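Local atomic coordinates of ribosomal RNA small subunit methyltransferase D (Escherichia coli, PDB entry 2FPO), a protein that methylates the N2 atom of guanine 966 of 16S ribosomal RNA within the assembled 30S particle, using S-adenosyl-L-methionine as methyl donor. Residues P51-D55 and A56-D60; S110-M113 and S114-Q118; D129-R133 and R134-E138; L143-N147 and G148-D152. One frame throughout, in Å; residues are numbered along the deposited sequence.

Interaction 1: P51-D55 and A56-D60; sequences PVIVD and AQCLD
Above the flat peptide carbonyl of I53 sits the backbone N of A56, 54° out of the carbonyl plane. The hydrogen bond is nevertheless nearly straight, with A56 N 3.1 Å from I53 O and an angle of 164° at the hydrogen. The methyl of A56 comes up to two carbonyl oxygens: its CB lies 3.4 Å from V52 O and equally 3.4 Å from I53 O. A side chain as small as alanine suits this buried place between the end of helix 39-53 and the strand. The bond closes a type II beta turn from I53 to A56, which swings the chain from the helix into strand 57-60, the first strand, in chain order, of the Rossmann-like methyltransferase sheet, lying between strands 79-83 and 123-128. D55 takes the third place of the turn with positive phi, a conformation that aspartate tolerates better than most residues with a side chain; D55 is exposed, and its CB stays beside A56 N, 3.6 Å away. On the inner side, I53 starts away from the strand, but with CG1 anti to the backbone N (chi1 -173°) its end comes back, placing CD1 4.3 Å from C58 SG in a loose apolar touch. Both side chains also rest on A72 of helix 67-74, which packs against this part of the sheet.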
loop_
_atom_site.group_PDB
_atom_site.type_symbol
_atom_site.label_atom_id
_atom_site.label_comp_id
_atom_site.label_asym_id
_atom_site.label_seq_id
_atom_site.Cartn_x
_atom_site.Cartn_y
_atom_site.Cartn_z
ATOM N N PRO A 51 8.109 1.929 13.620
ATOM C CA PRO A 51 7.898 1.079 14.792
ATOM C C PRO A 51 6.845 -0.034 14.685
ATOM O O PRO A 51 6.623 -0.724 15.676
ATOM C CB PRO A 51 7.521 2.092 15.881
ATOM C CG PRO A 51 6.832 3.182 15.149
ATOM C CD PRO A 51 7.487 3.262 13.789
ATOM N N VAL A 52 6.201 -0.205 13.520
ATOM C CA VAL A 52 5.174 -1.241 13.338
ATOM C C VAL A 52 5.416 -2.150 12.120
ATOM O O VAL A 52 4.700 -3.130 11.922
ATOM C CB VAL A 52 3.742 -0.656 13.278
ATOM C CG1 VAL A 52 3.376 0.010 14.629
ATOM C CG2 VAL A 52 3.602 0.342 12.149
ATOM N N ILE A 53 6.414 -1.798 11.312
ATOM C CA ILE A 53 6.649 -2.442 10.020
ATOM C C ILE A 53 7.222 -3.871 10.194
ATOM O O ILE A 53 6.871 -4.758 9.441
ATOM C CB ILE A 53 7.563 -1.550 9.080
ATOM C CG1 ILE A 53 7.672 -2.150 7.669
ATOM C CG2 ILE A 53 8.949 -1.346 9.687
ATOM C CD1 ILE A 53 6.337 -2.160 6.909
ATOM N N VAL A 54 8.068 -4.089 11.215
ATOM C CA VAL A 54 8.658 -5.422 11.434
ATOM C C VAL A 54 7.543 -6.387 11.801
ATOM O O VAL A 54 6.754 -6.127 12.716
ATOM C CB VAL A 54 9.820 -5.425 12.469
ATOM C CG1 VAL A 54 10.404 -6.888 12.725
ATOM C CG2 VAL A 54 10.934 -4.477 12.011
ATOM N N ASP A 55 7.461 -7.466 11.020
ATOM C CA ASP A 55 6.472 -8.525 11.173
ATOM C C ASP A 55 5.050 -8.111 10.882
ATOM O O ASP A 55 4.142 -8.833 11.248
ATOM C CB ASP A 55 6.523 -9.224 12.558
ATOM C CG ASP A 55 7.793 -10.045 12.777
ATOM O OD1 ASP A 55 8.482 -10.390 11.805
ATOM O OD2 ASP A 55 8.083 -10.374 13.946
ATOM N N ALA A 56 4.846 -6.960 10.242
ATOM C CA ALA A 56 3.503 -6.544 9.807
ATOM C C ALA A 56 2.997 -7.361 8.622
ATOM O O ALA A 56 3.781 -7.764 7.772
ATOM C CB ALA A 56 3.480 -5.050 9.437
ATOM N N GLN A 57 1.683 -7.594 8.578
ATOM C CA GLN A 57 1.017 -8.093 7.386
ATOM C C GLN A 57 0.493 -6.887 6.611
ATOM O O GLN A 57 -0.303 -6.081 7.137
ATOM C CB GLN A 57 -0.107 -9.062 7.764
ATOM C CG GLN A 57 0.329 -10.550 7.714
ATOM C CD GLN A 57 0.559 -11.093 6.265
ATOM O OE1 GLN A 57 1.124 -12.177 6.089
ATOM N NE2 GLN A 57 0.121 -10.334 5.241
ATOM N N CYS A 58 0.938 -6.773 5.357
ATOM C CA CYS A 58 0.669 -5.612 4.499
ATOM C C CYS A 58 -0.150 -5.964 3.268
ATOM O O CYS A 58 0.037 -7.009 2.626
ATOM C CB CYS A 58 1.979 -4.947 4.037
ATOM S SG CYS A 58 3.101 -4.542 5.386
ATOM N N LEU A 59 -1.067 -5.082 2.938
ATOM C CA LEU A 59 -1.834 -5.255 1.715
ATOM C C LEU A 59 -1.668 -3.986 0.880
ATOM O O LEU A 59 -1.899 -2.880 1.362
ATOM C CB LEU A 59 -3.301 -5.543 2.085
ATOM C CG LEU A 59 -4.327 -5.472 0.946
ATOM C CD1 LEU A 59 -4.136 -6.724 0.043
ATOM C CD2 LEU A 59 -5.737 -5.363 1.559
ATOM N N ASP A 60 -1.249 -4.138 -0.374
ATOM C CA ASP A 60 -1.151 -3.001 -1.295
ATOM C C ASP A 60 -2.270 -3.129 -2.346
ATOM O O ASP A 60 -2.210 -4.021 -3.214
ATOM C CB ASP A 60 0.218 -3.017 -1.960
ATOM C CG ASP A 60 0.592 -1.683 -2.617
ATOM O OD1 ASP A 60 -0.285 -0.866 -2.969
ATOM O OD2 ASP A 60 1.793 -1.473 -2.804
#

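Interaction 2: S110-M113 and S114-Q118; sequences SNAM and SFLAQ
Side-chain capping comes first: the amide of N111 reaches forward to S114, and OD1 accepts from S114 N at 3.0 Å. The bond is straight (168°), although the donor stands 41° out of the plane of the amide carbonyl. N111 ND2 donates a weak bond to S114 OG, so both ends of the asparagine amide are engaged by one residue. The reach depends on chi1 of 70°, which sets CG between the backbone N and the carbonyl carbon. Asparagine is a classic N-cap residue because its short side chain can supply the acceptor that the first turn lacks. That turn starts helix 112-116, a short piece on the crossover from edge strand 105-108 to the parallel strand 123-128. Backbone bonds of the helix follow: F115 N donates to N111 O, and L116 N lies 2.9 Å from A112 O. N111 O has a second donor, since S110 OG binds it at 2.7 Å; the same hydroxyl oxygen lies 3.5 Å from F115 CB. At the other end A117 N makes only a weak bond to M113 O, and the chain leaves through an inverse gamma turn centred on A117, while Q118 NE2 folds back to donate to F115 O at 2.8 Å. Apolar packing is slight: A112 CB meets L116 CD1 at 4.3 Å on the buried side, where A112 also touches F62 and L116 touches helix 137-146.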
loop_
_atom_site.group_PDB
_atom_site.type_symbol
_atom_site.label_atom_id
_atom_site.label_comp_id
_atom_site.label_asym_id
_atom_site.label_seq_id
_atom_site.Cartn_x
_atom_site.Cartn_y
_atom_site.Cartn_z
ATOM N N SER A 110 -5.702 -8.355 -10.207
ATOM C CA SER A 110 -7.138 -8.070 -10.074
ATOM C C SER A 110 -7.291 -6.577 -9.892
ATOM O O SER A 110 -6.391 -5.908 -9.345
ATOM C CB SER A 110 -7.734 -8.790 -8.834
ATOM O OG SER A 110 -9.107 -8.390 -8.618
ATOM N N ASN A 111 -8.415 -6.051 -10.312
ATOM C CA ASN A 111 -8.801 -4.729 -9.835
ATOM C C ASN A 111 -9.196 -4.804 -8.344
ATOM O O ASN A 111 -9.638 -5.865 -7.855
ATOM C CB ASN A 111 -9.927 -4.140 -10.715
ATOM C CG ASN A 111 -11.255 -4.862 -10.542
ATOM O OD1 ASN A 111 -12.080 -4.450 -9.745
ATOM N ND2 ASN A 111 -11.428 -5.985 -11.228
ATOM N N ALA A 112 -9.051 -3.691 -7.626
ATOM C CA ALA A 112 -9.290 -3.669 -6.180
ATOM C C ALA A 112 -10.747 -3.849 -5.769
ATOM O O ALA A 112 -11.015 -4.451 -4.749
ATOM C CB ALA A 112 -8.717 -2.404 -5.552
HETATM N N MSE A 113 -11.678 -3.351 -6.584
HETATM C CA MSE A 113 -13.107 -3.419 -6.266
HETATM C C MSE A 113 -13.636 -4.848 -6.237
HETATM O O MSE A 113 -14.360 -5.198 -5.298
HETATM C CB MSE A 113 -13.923 -2.601 -7.266
HETATM C CG MSE A 113 -13.373 -1.205 -7.411
HETATM SE SE MSE A 113 -13.971 -0.086 -5.957
HETATM C CE MSE A 113 -15.504 0.519 -6.858
ATOM N N SER A 114 -13.272 -5.657 -7.244
ATOM C CA SER A 114 -13.597 -7.075 -7.269
ATOM C C SER A 114 -12.859 -7.830 -6.176
ATOM O O SER A 114 -13.433 -8.708 -5.509
ATOM C CB SER A 114 -13.187 -7.707 -8.612
ATOM O OG SER A 114 -14.020 -7.203 -9.630
ATOM N N PHE A 115 -11.580 -7.522 -6.024
ATOM C CA PHE A 115 -10.766 -8.219 -5.043
ATOM C C PHE A 115 -11.233 -8.062 -3.585
ATOM O O PHE A 115 -11.276 -9.043 -2.836
ATOM C CB PHE A 115 -9.277 -7.878 -5.142
ATOM C CG PHE A 115 -8.467 -8.617 -4.107
ATOM C CD1 PHE A 115 -8.192 -9.966 -4.268
ATOM C CD2 PHE A 115 -8.079 -7.988 -2.927
ATOM C CE1 PHE A 115 -7.494 -10.662 -3.278
ATOM C CE2 PHE A 115 -7.395 -8.695 -1.932
ATOM C CZ PHE A 115 -7.108 -10.024 -2.128
ATOM N N LEU A 116 -11.550 -6.829 -3.187
ATOM C CA LEU A 116 -11.918 -6.515 -1.802
ATOM C C LEU A 116 -13.368 -6.840 -1.472
ATOM O O LEU A 116 -13.748 -6.860 -0.295
ATOM C CB LEU A 116 -11.592 -5.038 -1.460
ATOM C CG LEU A 116 -10.117 -4.616 -1.640
ATOM C CD1 LEU A 116 -9.988 -3.124 -1.543
ATOM C CD2 LEU A 116 -9.222 -5.365 -0.599
ATOM N N ALA A 117 -14.177 -7.086 -2.500
ATOM C CA ALA A 117 -15.593 -7.456 -2.323
ATOM C C ALA A 117 -15.727 -8.953 -2.111
ATOM O O ALA A 117 -16.377 -9.663 -2.914
ATOM C CB ALA A 117 -16.445 -6.989 -3.500
ATOM N N GLN A 118 -15.135 -9.414 -1.015
ATOM C CA GLN A 118 -15.239 -10.785 -0.533
ATOM C C GLN A 118 -14.815 -10.790 0.960
ATOM O O GLN A 118 -14.278 -9.788 1.446
ATOM C CB GLN A 118 -14.305 -11.700 -1.340
ATOM C CG GLN A 118 -12.815 -11.271 -1.257
ATOM C CD GLN A 118 -11.853 -12.292 -1.840
ATOM O OE1 GLN A 118 -12.100 -13.507 -1.788
ATOM N NE2 GLN A 118 -10.736 -11.805 -2.414
#

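Interaction 3: D129-R133 and R134-E138; sequences DPPFR and RGLLE
L136 lays its CD1 methyl over one face of the F132 ring, a CH-pi contact 3.8 Å from CD1 to the ring centroid and 15° off the normal. F132 is the last residue of the Asp-Pro-Pro-Phe run D129-F132, the signature of N6-adenine and related methyltransferases, in which this motif at the end of the fourth sheet strand commonly lines the pocket for the target base; here the same role is plausible. The L136 methyl also touches both prolines: P130 CB is 3.8 Å and P131 CD 3.9 Å from L136 CD1. A branched leucine suits the spot because a single methyl can reach the ring face and the two stiff pyrrolidines together. An alanine here would lack that methyl, which would probably take away the CH-pi contact on one face of F132 and leave P130 and P131 without their common neighbour. The ring is brought over L136 by a chi1 of 56°, and its edge carries R134 O in plane.

Next outward is the backbone that fixes L136. L136 stands at the N-cap of helix 137-146 but has no polar side chain to cap with; instead R133 O takes two donors, L137 N at 2.8 Å and L136 N at 3.1 Å, the first in the carbonyl plane and the second well above it. G135 permits the turn, since at its backbone angles a CB would be jammed against R134 O. P130 and P131 also rest on F62, and L137 packs against V158 and S160 of strand 154-161. L137 CD1 touches P130 CD at 3.9 Å.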
loop_
_atom_site.group_PDB
_atom_site.type_symbol
_atom_site.label_atom_id
_atom_site.label_comp_id
_atom_site.label_asym_id
_atom_site.label_seq_id
_atom_site.Cartn_x
_atom_site.Cartn_y
_atom_site.Cartn_z
ATOM N N ASP A 129 -3.258 3.932 -2.754
ATOM C CA ASP A 129 -2.807 4.981 -3.638
ATOM C C ASP A 129 -3.377 4.647 -5.017
ATOM O O ASP A 129 -2.682 4.104 -5.858
ATOM C CB ASP A 129 -1.277 5.027 -3.668
ATOM C CG ASP A 129 -0.744 6.059 -4.664
ATOM O OD1 ASP A 129 -1.442 7.082 -4.922
ATOM O OD2 ASP A 129 0.356 5.833 -5.211
ATOM N N PRO A 130 -4.677 4.930 -5.236
ATOM C CA PRO A 130 -5.227 4.556 -6.545
ATOM C C PRO A 130 -4.724 5.391 -7.732
ATOM O O PRO A 130 -4.304 6.557 -7.534
ATOM C CB PRO A 130 -6.750 4.688 -6.334
ATOM C CG PRO A 130 -6.878 5.715 -5.241
ATOM C CD PRO A 130 -5.694 5.508 -4.337
ATOM N N PRO A 131 -4.766 4.815 -8.964
ATOM C CA PRO A 131 -4.299 5.512 -10.158
ATOM C C PRO A 131 -5.140 6.762 -10.425
ATOM O O PRO A 131 -4.652 7.743 -10.978
ATOM C CB PRO A 131 -4.465 4.448 -11.285
ATOM C CG PRO A 131 -5.551 3.563 -10.790
ATOM C CD PRO A 131 -5.268 3.465 -9.298
ATOM N N PHE A 132 -6.400 6.729 -10.016
ATOM C CA PHE A 132 -7.220 7.939 -9.997
ATOM C C PHE A 132 -8.122 7.852 -8.755
ATOM O O PHE A 132 -8.357 6.763 -8.247
ATOM C CB PHE A 132 -7.994 8.116 -11.330
ATOM C CG PHE A 132 -8.859 6.940 -11.677
ATOM C CD1 PHE A 132 -10.151 6.837 -11.156
ATOM C CD2 PHE A 132 -8.367 5.906 -12.476
ATOM C CE1 PHE A 132 -10.950 5.732 -11.441
ATOM C CE2 PHE A 132 -9.163 4.809 -12.783
ATOM C CZ PHE A 132 -10.455 4.710 -12.254
ATOM N N ARG A 133 -8.630 8.991 -8.290
ATOM C CA ARG A 133 -9.295 9.119 -6.983
ATOM C C ARG A 133 -10.789 8.773 -7.039
ATOM O O ARG A 133 -11.282 7.875 -6.329
ATOM C CB ARG A 133 -9.130 10.574 -6.493
ATOM C CG ARG A 133 -9.673 10.906 -5.095
ATOM C CD ARG A 133 -11.093 11.519 -5.072
ATOM N NE ARG A 133 -11.301 12.610 -6.027
ATOM C CZ ARG A 133 -12.440 13.287 -6.156
ATOM N NH1 ARG A 133 -13.484 13.000 -5.383
ATOM N NH2 ARG A 133 -12.539 14.252 -7.063
ATOM N N ARG A 134 -11.505 9.553 -7.849
ATOM C CA ARG A 134 -12.954 9.493 -7.883
ATOM C C ARG A 134 -13.454 8.250 -8.587
ATOM O O ARG A 134 -13.199 8.037 -9.784
ATOM C CB ARG A 134 -13.546 10.772 -8.499
ATOM C CG ARG A 134 -15.052 10.876 -8.279
ATOM C CD ARG A 134 -15.572 12.315 -8.140
ATOM N NE ARG A 134 -15.082 13.238 -9.166
ATOM C CZ ARG A 134 -15.219 13.059 -10.473
ATOM N NH1 ARG A 134 -15.825 11.964 -10.943
ATOM N NH2 ARG A 134 -14.735 13.980 -11.305
ATOM N N GLY A 135 -14.190 7.441 -7.827
ATOM C CA GLY A 135 -14.608 6.111 -8.280
ATOM C C GLY A 135 -13.888 4.967 -7.598
ATOM O O GLY A 135 -14.365 3.844 -7.624
ATOM N N LEU A 136 -12.721 5.242 -7.002
ATOM C CA LEU A 136 -11.909 4.214 -6.343
ATOM C C LEU A 136 -11.630 4.522 -4.873
ATOM O O LEU A 136 -11.704 3.639 -4.044
ATOM C CB LEU A 136 -10.560 4.001 -7.065
ATOM C CG LEU A 136 -10.536 3.548 -8.539
ATOM C CD1 LEU A 136 -9.113 3.500 -9.016
ATOM C CD2 LEU A 136 -11.228 2.179 -8.777
ATOM N N LEU A 137 -11.266 5.750 -4.543
ATOM C CA LEU A 137 -10.698 5.989 -3.213
ATOM C C LEU A 137 -11.659 5.651 -2.059
ATOM O O LEU A 137 -11.349 4.803 -1.224
ATOM C CB LEU A 137 -10.199 7.429 -3.062
ATOM C CG LEU A 137 -9.416 7.733 -1.768
ATOM C CD1 LEU A 137 -8.119 6.921 -1.679
ATOM C CD2 LEU A 137 -9.078 9.193 -1.648
ATOM N N GLU A 138 -12.807 6.325 -2.016
ATOM C CA GLU A 138 -13.757 6.081 -0.946
ATOM C C GLU A 138 -14.347 4.683 -0.951
ATOM O O GLU A 138 -14.635 4.155 0.124
ATOM C CB GLU A 138 -14.880 7.113 -0.938
ATOM C CG GLU A 138 -14.634 8.237 0.056
ATOM C CD GLU A 138 -14.110 9.486 -0.596
ATOM O OE1 GLU A 138 -13.081 9.378 -1.315
ATOM O OE2 GLU A 138 -14.726 10.564 -0.394
#

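Interaction 4: L143-N147 and G148-D152; sequences LLEDN and GWLAD
The C-terminal end of helix 137-146 turns into strand 150-151 here, with L144 of its last turn packed against W149. L144 CD2 meets W149 CB at 3.6 Å, the two side chains crossing at about a right angle. L144 O is gripped twice: W149 N reaches it in a weak bond of 3.3 Å, and a water donates to it at 2.9 Å while accepting from L150 N, joining helix end to strand start. G148, with positive phi, makes the bend; a CB there would clash with N147 O. This is the return leg of the beta-alpha-beta unit that runs from strand 123-128 to strand 154-161, and L144 and L150 both lie on V126 of the former. Around the indole, L143 O sits at the edge in plane, 3.5 Å from W149 CD1, and N147 O lies over a face. With CG anti to its carbonyl carbon (chi1 -66°), W149 carries NE1 past N147 CB to L116 O. A phenylalanine in its place would probably leave L116 O without this donor and thin the packing on F115. E145 OE1 comes within 3.6 Å of L150 CD1 but pairs with R191.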
loop_
_atom_site.group_PDB
_atom_site.type_symbol
_atom_site.label_atom_id
_atom_site.label_comp_id
_atom_site.label_asym_id
_atom_site.label_seq_id
_atom_site.Cartn_x
_atom_site.Cartn_y
_atom_site.Cartn_z
ATOM N N LEU A 143 -14.790 -0.819 1.456
ATOM C CA LEU A 143 -14.622 -2.267 1.305
ATOM C C LEU A 143 -13.625 -2.812 2.309
ATOM O O LEU A 143 -13.874 -3.856 2.898
ATOM C CB LEU A 143 -14.203 -2.636 -0.119
ATOM C CG LEU A 143 -15.319 -2.429 -1.164
ATOM C CD1 LEU A 143 -14.694 -2.229 -2.527
ATOM C CD2 LEU A 143 -16.336 -3.558 -1.194
ATOM N N LEU A 144 -12.505 -2.095 2.506
ATOM C CA LEU A 144 -11.496 -2.483 3.516
ATOM C C LEU A 144 -12.120 -2.625 4.889
ATOM O O LEU A 144 -11.960 -3.639 5.571
ATOM C CB LEU A 144 -10.296 -1.491 3.557
ATOM C CG LEU A 144 -9.347 -1.502 2.348
ATOM C CD1 LEU A 144 -8.348 -0.325 2.476
ATOM C CD2 LEU A 144 -8.615 -2.878 2.296
ATOM N N GLU A 145 -12.852 -1.602 5.295
ATOM C CA GLU A 145 -13.555 -1.615 6.583
ATOM C C GLU A 145 -14.682 -2.663 6.690
ATOM O O GLU A 145 -14.895 -3.214 7.756
ATOM C CB GLU A 145 -14.112 -0.223 6.883
ATOM C CG GLU A 145 -14.889 -0.073 8.215
ATOM C CD GLU A 145 -14.054 -0.426 9.435
ATOM O OE1 GLU A 145 -12.837 -0.133 9.438
ATOM O OE2 GLU A 145 -14.627 -0.993 10.405
ATOM N N ASP A 146 -15.428 -2.902 5.608
ATOM C CA ASP A 146 -16.651 -3.710 5.706
ATOM C C ASP A 146 -16.397 -5.201 5.544
ATOM O O ASP A 146 -17.190 -6.005 6.002
ATOM C CB ASP A 146 -17.687 -3.294 4.671
ATOM C CG ASP A 146 -18.200 -1.896 4.878
ATOM O OD1 ASP A 146 -17.987 -1.293 5.954
ATOM O OD2 ASP A 146 -18.819 -1.384 3.930
ATOM N N ASN A 147 -15.295 -5.566 4.897
ATOM C CA ASN A 147 -15.056 -6.954 4.544
ATOM C C ASN A 147 -13.925 -7.653 5.323
ATOM O O ASN A 147 -13.458 -8.713 4.925
ATOM C CB ASN A 147 -14.902 -7.079 3.012
ATOM C CG ASN A 147 -16.205 -6.756 2.286
ATOM O OD1 ASN A 147 -17.275 -6.891 2.860
ATOM N ND2 ASN A 147 -16.116 -6.314 1.048
ATOM N N GLY A 148 -13.514 -7.066 6.448
ATOM C CA GLY A 148 -12.574 -7.727 7.348
ATOM C C GLY A 148 -11.123 -7.674 6.913
ATOM O O GLY A 148 -10.309 -8.497 7.342
ATOM N N TRP A 149 -10.766 -6.689 6.087
ATOM C CA TRP A 149 -9.384 -6.580 5.629
ATOM C C TRP A 149 -8.417 -5.942 6.651
ATOM O O TRP A 149 -7.210 -5.873 6.423
ATOM C CB TRP A 149 -9.359 -5.781 4.306
ATOM C CG TRP A 149 -10.067 -6.531 3.180
ATOM C CD1 TRP A 149 -11.316 -6.303 2.694
ATOM C CD2 TRP A 149 -9.544 -7.661 2.446
ATOM N NE1 TRP A 149 -11.605 -7.198 1.665
ATOM C CE2 TRP A 149 -10.546 -8.059 1.519
ATOM C CE3 TRP A 149 -8.322 -8.381 2.496
ATOM C CZ2 TRP A 149 -10.367 -9.122 0.626
ATOM C CZ3 TRP A 149 -8.151 -9.474 1.616
ATOM C CH2 TRP A 149 -9.161 -9.821 0.695
ATOM N N LEU A 150 -8.955 -5.427 7.747
ATOM C CA LEU A 150 -8.160 -4.596 8.665
ATOM C C LEU A 150 -8.050 -5.320 9.988
ATOM O O LEU A 150 -9.036 -5.839 10.469
ATOM C CB LEU A 150 -8.811 -3.199 8.861
ATOM C CG LEU A 150 -9.045 -2.350 7.595
ATOM C CD1 LEU A 150 -9.628 -0.995 7.938
ATOM C CD2 LEU A 150 -7.733 -2.148 6.889
ATOM N N ALA A 151 -6.843 -5.368 10.547
ATOM C CA ALA A 151 -6.629 -5.843 11.900
ATOM C C ALA A 151 -7.200 -4.786 12.821
ATOM O O ALA A 151 -7.404 -3.637 12.413
ATOM C CB ALA A 151 -5.137 -6.074 12.185
ATOM N N ASP A 152 -7.504 -5.214 14.041
ATOM C CA ASP A 152 -8.016 -4.363 15.111
ATOM C C ASP A 152 -7.509 -2.923 15.134
ATOM O O ASP A 152 -8.349 -2.011 15.227
ATOM C CB ASP A 152 -7.835 -5.041 16.486
ATOM C CG ASP A 152 -8.780 -6.227 16.677
ATOM O OD1 ASP A 152 -9.648 -6.432 15.796
ATOM O OD2 ASP A 152 -8.667 -6.958 17.693
HETATM O O HOH W 1 -11.912 -4.722 8.265
#

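Interactions 2 and 4 are joined most closely: L116 O of interaction 2 accepts hydrogen bonds from N147 ND2 (2.8 Å) and W149 NE1 (2.9 Å) of interaction 4, so the exit of one helix is fastened to the exit of the next. Interaction 1 meets both through L59, whose CD2 is 3.9 Å from L144 CD2 and 4.1 Å from L116 CD2. Interaction 3 touches interaction 2, with the selenomethionine M113 CE 3.6 Å from G135 O. Interactions 1 and 3 have centres about 22 Å apart, yet strand 57-60 ends at D60 and their nearest atoms are about 6 Å apart, without touching; F62 touches A112, P130 and P131, consistent with a shared catalytic end of the sheet.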